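Fatty acid amide hydrolase (Candida albicans, PDB 6KVR) probably hydrolyses monocarboxylic acid amides to the carboxylate and ammonium, as a member of the amidase family. Local coordinates at residues N119-L124 with F197-S202; P154-E159 with S235-I240. All blocks are in the same frame, centred on the assembly; numbering follows the deposited sequence.

How the contacts relate
Contact 1 pairs residues 119-124 with strand 199-201 at one edge of the sheet, and contact 2 sets strand 155-158, the next strand inward, against the helix that begins at Ser235; their centres are 7 Å apart. The two meet at Thr201, whose OG1 lies 2.4 Å from OE2 of Glu237, probably hydrogen-bonded although the distance is doubtfully short. A second link is probably a hydrogen bond, 2.8 Å from Arg200 NH2 to Glu159 O. Contact 2 holds Lys158, the predicted catalytic lysine, with its side chain about 4 Å from those of both Thr201 and Ser257, the predicted acyl-ester serine (nearest atoms).

Contact 1 of 2, residues N119-L124 with F197-S202; sequences NCAMEL and FYVRTS
Arg200 O receives two backbone N-H groups at once, from Met122 N at 2.8 Å and from Glu123 N at 3.2 Å, both lying in its carbonyl plane. In return Arg200 N donates to Glu123 O, and on the far side of the extra residue Ser202 N reaches Cys120 O, so the antiparallel register slips by one between Ala121 and Glu123. The side chains of Glu123 and Arg200 leave the same face of the pair and run alongside each other in the same direction. They end in a salt bridge of 3.0 Å between Glu123 OE2 and Arg200 NH1, in which the nitrogen sits above the carboxylate plane and the two flat groups are turned 79° apart. The guanidinium has further partners: NH1 also bonds to Ile167 O, and NH2 to Thr168 OG1 and Glu159 O, which together fix its rotation. Val199 and Leu124 occupy the other face, Leu124 CD2 lying 4.1 Å from Val199 CB. With CG1 between the backbone N and the carbonyl carbon (chi1 59°), Val199 has CG2 anti to N, and this methyl meets Ala121 CB, 3.8 Å away. Within the bulge, Met122, a selenomethionine, lays its CG against Ser202 CB at 3.7 Å, its chain bent at chi2 and chi3. Farther out, Ser202 OG and Asn119 O share the hydroxyl of Thr220, while Asn119 ND2 bonds to the carbonyls of Thr217 and Leu219. Helix 235-243 covers the Val199 side through Ile240 and meets Cys120 through Ala239. Two successive residues, Met122 and Glu123, opposite the single Arg200 make a classic beta bulge, here joining the short strand 123-124 to the sheet at its edge in the amidase core.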
loop_
_atom_site.group_PDB
_atom_site.type_symbol
_atom_site.label_atom_id
_atom_site.label_comp_id
_atom_site.label_asym_id
_atom_site.label_seq_id
_atom_site.Cartn_x
_atom_site.Cartn_y
_atom_site.Cartn_z
ATOM N N ASN A 119 -4.672 -36.920 -1.130
ATOM C CA ASN A 119 -3.250 -36.651 -0.858
ATOM C C ASN A 119 -3.026 -35.166 -0.560
ATOM O O ASN A 119 -2.017 -34.572 -0.947
ATOM C CB ASN A 119 -2.353 -37.130 -2.008
ATOM C CG ASN A 119 -0.876 -37.216 -1.615
ATOM O OD1 ASN A 119 -0.532 -37.708 -0.538
ATOM N ND2 ASN A 119 0.006 -36.739 -2.500
ATOM N N CYS A 120 -3.974 -34.570 0.162
ATOM C CA CYS A 120 -4.002 -33.141 0.418
ATOM C C CYS A 120 -3.145 -32.678 1.601
ATOM O O CYS A 120 -2.906 -31.471 1.719
ATOM C CB CYS A 120 -5.451 -32.694 0.644
ATOM S SG CYS A 120 -6.226 -33.535 2.038
ATOM N N ALA A 121 -2.664 -33.572 2.468
ATOM C CA ALA A 121 -1.873 -33.166 3.629
ATOM C C ALA A 121 -0.370 -33.296 3.367
ATOM O O ALA A 121 0.070 -34.212 2.662
ATOM C CB ALA A 121 -2.250 -33.991 4.863
HETATM N N MSE A 122 0.417 -32.371 3.939
HETATM C CA MSE A 122 1.881 -32.526 4.003
HETATM C C MSE A 122 2.348 -32.891 5.407
HETATM O O MSE A 122 3.421 -33.476 5.584
HETATM C CB MSE A 122 2.623 -31.249 3.573
HETATM C CG MSE A 122 2.115 -30.594 2.320
HETATM SE SE MSE A 122 3.544 -29.760 1.220
HETATM C CE MSE A 122 4.702 -31.309 1.350
ATOM N N GLU A 123 1.552 -32.498 6.399
ATOM C CA GLU A 123 1.844 -32.753 7.798
ATOM C C GLU A 123 0.523 -32.992 8.506
ATOM O O GLU A 123 -0.459 -32.283 8.268
ATOM C CB GLU A 123 2.599 -31.586 8.458
ATOM C CG GLU A 123 4.125 -31.640 8.308
ATOM C CD GLU A 123 4.875 -30.773 9.338
ATOM O OE1 GLU A 123 6.114 -30.941 9.491
ATOM O OE2 GLU A 123 4.222 -29.919 9.985
ATOM N N LEU A 124 0.499 -34.004 9.363
ATOM C CA LEU A 124 -0.674 -34.331 10.154
ATOM C C LEU A 124 -0.255 -34.385 11.609
ATOM O O LEU A 124 0.786 -34.961 11.929
ATOM C CB LEU A 124 -1.256 -35.671 9.734
ATOM C CG LEU A 124 -2.374 -35.677 8.705
ATOM C CD1 LEU A 124 -2.703 -37.132 8.349
ATOM C CD2 LEU A 124 -3.566 -34.974 9.295
ATOM N N PHE A 197 -5.745 -26.431 15.418
ATOM C CA PHE A 197 -4.895 -26.811 14.289
ATOM C C PHE A 197 -4.501 -28.278 14.361
ATOM O O PHE A 197 -4.306 -28.828 15.446
ATOM C CB PHE A 197 -3.613 -25.977 14.246
ATOM C CG PHE A 197 -3.851 -24.496 14.194
ATOM C CD1 PHE A 197 -4.805 -23.955 13.344
ATOM C CD2 PHE A 197 -3.094 -23.637 14.980
ATOM C CE1 PHE A 197 -5.001 -22.566 13.279
ATOM C CE2 PHE A 197 -3.282 -22.253 14.917
ATOM C CZ PHE A 197 -4.231 -21.725 14.077
ATOM N N TYR A 198 -4.314 -28.890 13.185
ATOM C CA TYR A 198 -4.058 -30.324 13.120
ATOM C C TYR A 198 -3.498 -30.791 11.779
ATOM O O TYR A 198 -2.918 -31.876 11.716
ATOM C CB TYR A 198 -5.348 -31.108 13.432
ATOM C CG TYR A 198 -6.513 -30.781 12.521
ATOM C CD1 TYR A 198 -7.124 -29.531 12.557
ATOM C CD2 TYR A 198 -6.988 -31.711 11.610
ATOM C CE1 TYR A 198 -8.181 -29.228 11.717
ATOM C CE2 TYR A 198 -8.043 -31.413 10.767
ATOM C CZ TYR A 198 -8.642 -30.179 10.834
ATOM O OH TYR A 198 -9.698 -29.883 10.008
ATOM N N VAL A 199 -3.671 -30.014 10.704
ATOM C CA VAL A 199 -3.216 -30.415 9.370
ATOM C C VAL A 199 -2.648 -29.209 8.617
ATOM O O VAL A 199 -3.188 -28.098 8.689
ATOM C CB VAL A 199 -4.352 -31.071 8.552
ATOM C CG1 VAL A 199 -5.529 -30.126 8.399
ATOM C CG2 VAL A 199 -3.860 -31.501 7.188
ATOM N N ARG A 200 -1.548 -29.434 7.897
ATOM C CA ARG A 200 -0.949 -28.437 7.020
ATOM C C ARG A 200 -0.908 -29.033 5.625
ATOM O O ARG A 200 -0.451 -30.170 5.447
ATOM C CB ARG A 200 0.462 -28.030 7.489
ATOM C CG ARG A 200 0.456 -27.351 8.868
ATOM C CD ARG A 200 1.846 -27.255 9.474
ATOM N NE ARG A 200 2.628 -26.226 8.806
ATOM C CZ ARG A 200 3.949 -26.138 8.868
ATOM N NH1 ARG A 200 4.661 -26.998 9.571
ATOM N NH2 ARG A 200 4.567 -25.141 8.233
ATOM N N THR A 201 -1.390 -28.271 4.648
ATOM C CA THR A 201 -1.788 -28.798 3.350
ATOM C C THR A 201 -0.745 -28.528 2.277
ATOM O O THR A 201 0.104 -27.639 2.401
ATOM C CB THR A 201 -3.125 -28.196 2.925
ATOM O OG1 THR A 201 -3.081 -26.772 3.098
ATOM C CG2 THR A 201 -4.253 -28.773 3.777
ATOM N N SER A 202 -0.872 -29.275 1.185
ATOM C CA SER A 202 0.132 -29.334 0.136
ATOM C C SER A 202 0.083 -28.114 -0.772
ATOM O O SER A 202 -0.899 -27.364 -0.818
ATOM C CB SER A 202 -0.025 -30.602 -0.705
ATOM O OG SER A 202 -1.300 -30.601 -1.338
#

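Contact 2 of 2, residues P154-E159 with S235-I240; sequences PISLKE and SGEGAI
Ser156 OG donates to Glu237 OE1 over 2.6 Å, the one hydrogen bond between strand 155-158 and helix 235-240, and it uses the syn lone pair of that oxygen. Ser156 points its side chain at the helix, with OG held between its backbone N and carbonyl carbon (chi1 54°), and the same hydroxyl is also bonded to Ser246. Glu237 arrives from the helix with a chain bent at chi2, which swings its carboxylate over the strand. Its other oxygen, OE2, makes close polar approaches that are not hydrogen bonds: it lies 3.2 Å from Leu157 N, where the angle is poor, and 3.3 Å from Leu157 O, another acceptor. The carboxylate is thus pressed against the peptide backbone, and OE2 also has a probable, doubtfully short hydrogen bond to the Thr201 hydroxyl. Such a buried setting beside carbonyl oxygens could raise the pKa of Glu237. Apolar contact is slight. Ile240 CG2, one helical turn beyond Glu237, lies 4.1 Å from Ser156 CB, and Lys158 CB comes to 4.4 Å from Glu237 CG. The rest of the extended Lys158 chain leads away from the helix, carrying NZ to the hydroxyls of Ser233 and Ser252. Lys158 and Ser233 belong to the predicted charge relay system, as in amidase signature enzymes, and the Glu237 carboxylate lies close to the backbone at this lysine, OE2 being 3.3 Å from Lys158 N with a poor angle for a hydrogen bond. The strand and helix segments run nearly antiparallel, their axes 156° apart in direction and 8.1 Å at closest approach. Strand 155-158 is flanked in the sheet by strands 199-201 and 248-253, while the helix rests Ile240 on Val199 and Thr201 of the former and on Ala111 of helix 100-118.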
loop_
_atom_site.group_PDB
_atom_site.type_symbol
_atom_site.label_atom_id
_atom_site.label_comp_id
_atom_site.label_asym_id
_atom_site.label_seq_id
_atom_site.Cartn_x
_atom_site.Cartn_y
_atom_site.Cartn_z
ATOM N N PRO A 154 -11.956 -26.103 13.930
ATOM C CA PRO A 154 -10.769 -26.710 13.279
ATOM C C PRO A 154 -10.490 -26.098 11.915
ATOM O O PRO A 154 -11.325 -26.144 11.003
ATOM C CB PRO A 154 -11.147 -28.196 13.162
ATOM C CG PRO A 154 -12.345 -28.385 14.034
ATOM C CD PRO A 154 -13.066 -27.060 14.031
ATOM N N ILE A 155 -9.284 -25.557 11.760
ATOM C CA ILE A 155 -8.902 -24.763 10.598
ATOM C C ILE A 155 -7.648 -25.384 10.000
ATOM O O ILE A 155 -6.709 -25.715 10.731
ATOM C CB ILE A 155 -8.693 -23.287 10.990
ATOM C CG1 ILE A 155 -10.051 -22.647 11.309
ATOM C CG2 ILE A 155 -7.950 -22.501 9.902
ATOM C CD1 ILE A 155 -10.017 -21.150 11.492
ATOM N N SER A 156 -7.658 -25.594 8.683
ATOM C CA SER A 156 -6.499 -26.118 7.979
ATOM C C SER A 156 -5.630 -24.973 7.457
ATOM O O SER A 156 -6.123 -23.893 7.129
ATOM C CB SER A 156 -6.929 -27.019 6.822
ATOM O OG SER A 156 -7.824 -26.332 5.968
ATOM N N LEU A 157 -4.329 -25.231 7.363
ATOM C CA LEU A 157 -3.321 -24.201 7.138
ATOM C C LEU A 157 -2.423 -24.602 5.974
ATOM O O LEU A 157 -1.924 -25.733 5.925
ATOM C CB LEU A 157 -2.479 -23.991 8.394
ATOM C CG LEU A 157 -3.206 -23.507 9.649
ATOM C CD1 LEU A 157 -2.309 -23.679 10.832
ATOM C CD2 LEU A 157 -3.661 -22.053 9.507
ATOM N N LYS A 158 -2.237 -23.684 5.027
ATOM C CA LYS A 158 -1.271 -23.915 3.959
ATOM C C LYS A 158 0.118 -24.062 4.573
ATOM O O LYS A 158 0.474 -23.329 5.499
ATOM C CB LYS A 158 -1.320 -22.759 2.957
ATOM C CG LYS A 158 -0.610 -22.990 1.634
ATOM C CD LYS A 158 -0.742 -21.751 0.745
ATOM C CE LYS A 158 0.104 -21.883 -0.526
ATOM N NZ LYS A 158 -0.331 -20.941 -1.615
ATOM N N GLU A 159 0.888 -25.033 4.069
ATOM C CA GLU A 159 2.160 -25.392 4.700
ATOM C C GLU A 159 3.138 -24.215 4.764
ATOM O O GLU A 159 3.853 -24.055 5.760
ATOM C CB GLU A 159 2.809 -26.572 3.961
ATOM C CG GLU A 159 4.032 -27.182 4.681
ATOM C CD GLU A 159 5.348 -26.388 4.478
ATOM O OE1 GLU A 159 5.409 -25.508 3.581
ATOM O OE2 GLU A 159 6.322 -26.639 5.230
ATOM N N SER A 235 -3.104 -25.983 -2.862
ATOM C CA SER A 235 -3.675 -27.203 -3.433
ATOM C C SER A 235 -4.442 -28.018 -2.397
ATOM O O SER A 235 -5.603 -28.394 -2.618
ATOM C CB SER A 235 -2.574 -28.063 -4.043
ATOM O OG SER A 235 -1.652 -27.255 -4.733
ATOM N N GLY A 236 -3.792 -28.333 -1.274
ATOM C CA GLY A 236 -4.432 -29.146 -0.259
ATOM C C GLY A 236 -5.591 -28.445 0.407
ATOM O O GLY A 236 -6.517 -29.103 0.886
ATOM N N GLU A 237 -5.560 -27.107 0.461
ATOM C CA GLU A 237 -6.694 -26.372 1.022
ATOM C C GLU A 237 -7.964 -26.607 0.208
ATOM O O GLU A 237 -9.025 -26.876 0.770
ATOM C CB GLU A 237 -6.375 -24.876 1.127
ATOM C CG GLU A 237 -5.270 -24.600 2.145
ATOM C CD GLU A 237 -5.659 -25.102 3.526
ATOM O OE1 GLU A 237 -6.869 -25.060 3.849
ATOM O OE2 GLU A 237 -4.779 -25.590 4.265
ATOM N N GLY A 238 -7.877 -26.500 -1.120
ATOM C CA GLY A 238 -9.051 -26.738 -1.944
ATOM C C GLY A 238 -9.589 -28.149 -1.786
ATOM O O GLY A 238 -10.800 -28.354 -1.660
ATOM N N ALA A 239 -8.695 -29.140 -1.774
ATOM C CA ALA A 239 -9.133 -30.521 -1.617
ATOM C C ALA A 239 -9.818 -30.726 -0.269
ATOM O O ALA A 239 -10.923 -31.275 -0.204
ATOM C CB ALA A 239 -7.947 -31.476 -1.778
ATOM N N ILE A 240 -9.187 -30.277 0.821
ATOM C CA ILE A 240 -9.699 -30.625 2.146
ATOM C C ILE A 240 -10.964 -29.831 2.463
ATOM O O ILE A 240 -11.887 -30.347 3.096
ATOM C CB ILE A 240 -8.614 -30.439 3.227
ATOM C CG1 ILE A 240 -9.095 -31.006 4.558
ATOM C CG2 ILE A 240 -8.281 -28.959 3.442
ATOM C CD1 ILE A 240 -8.004 -31.060 5.618
#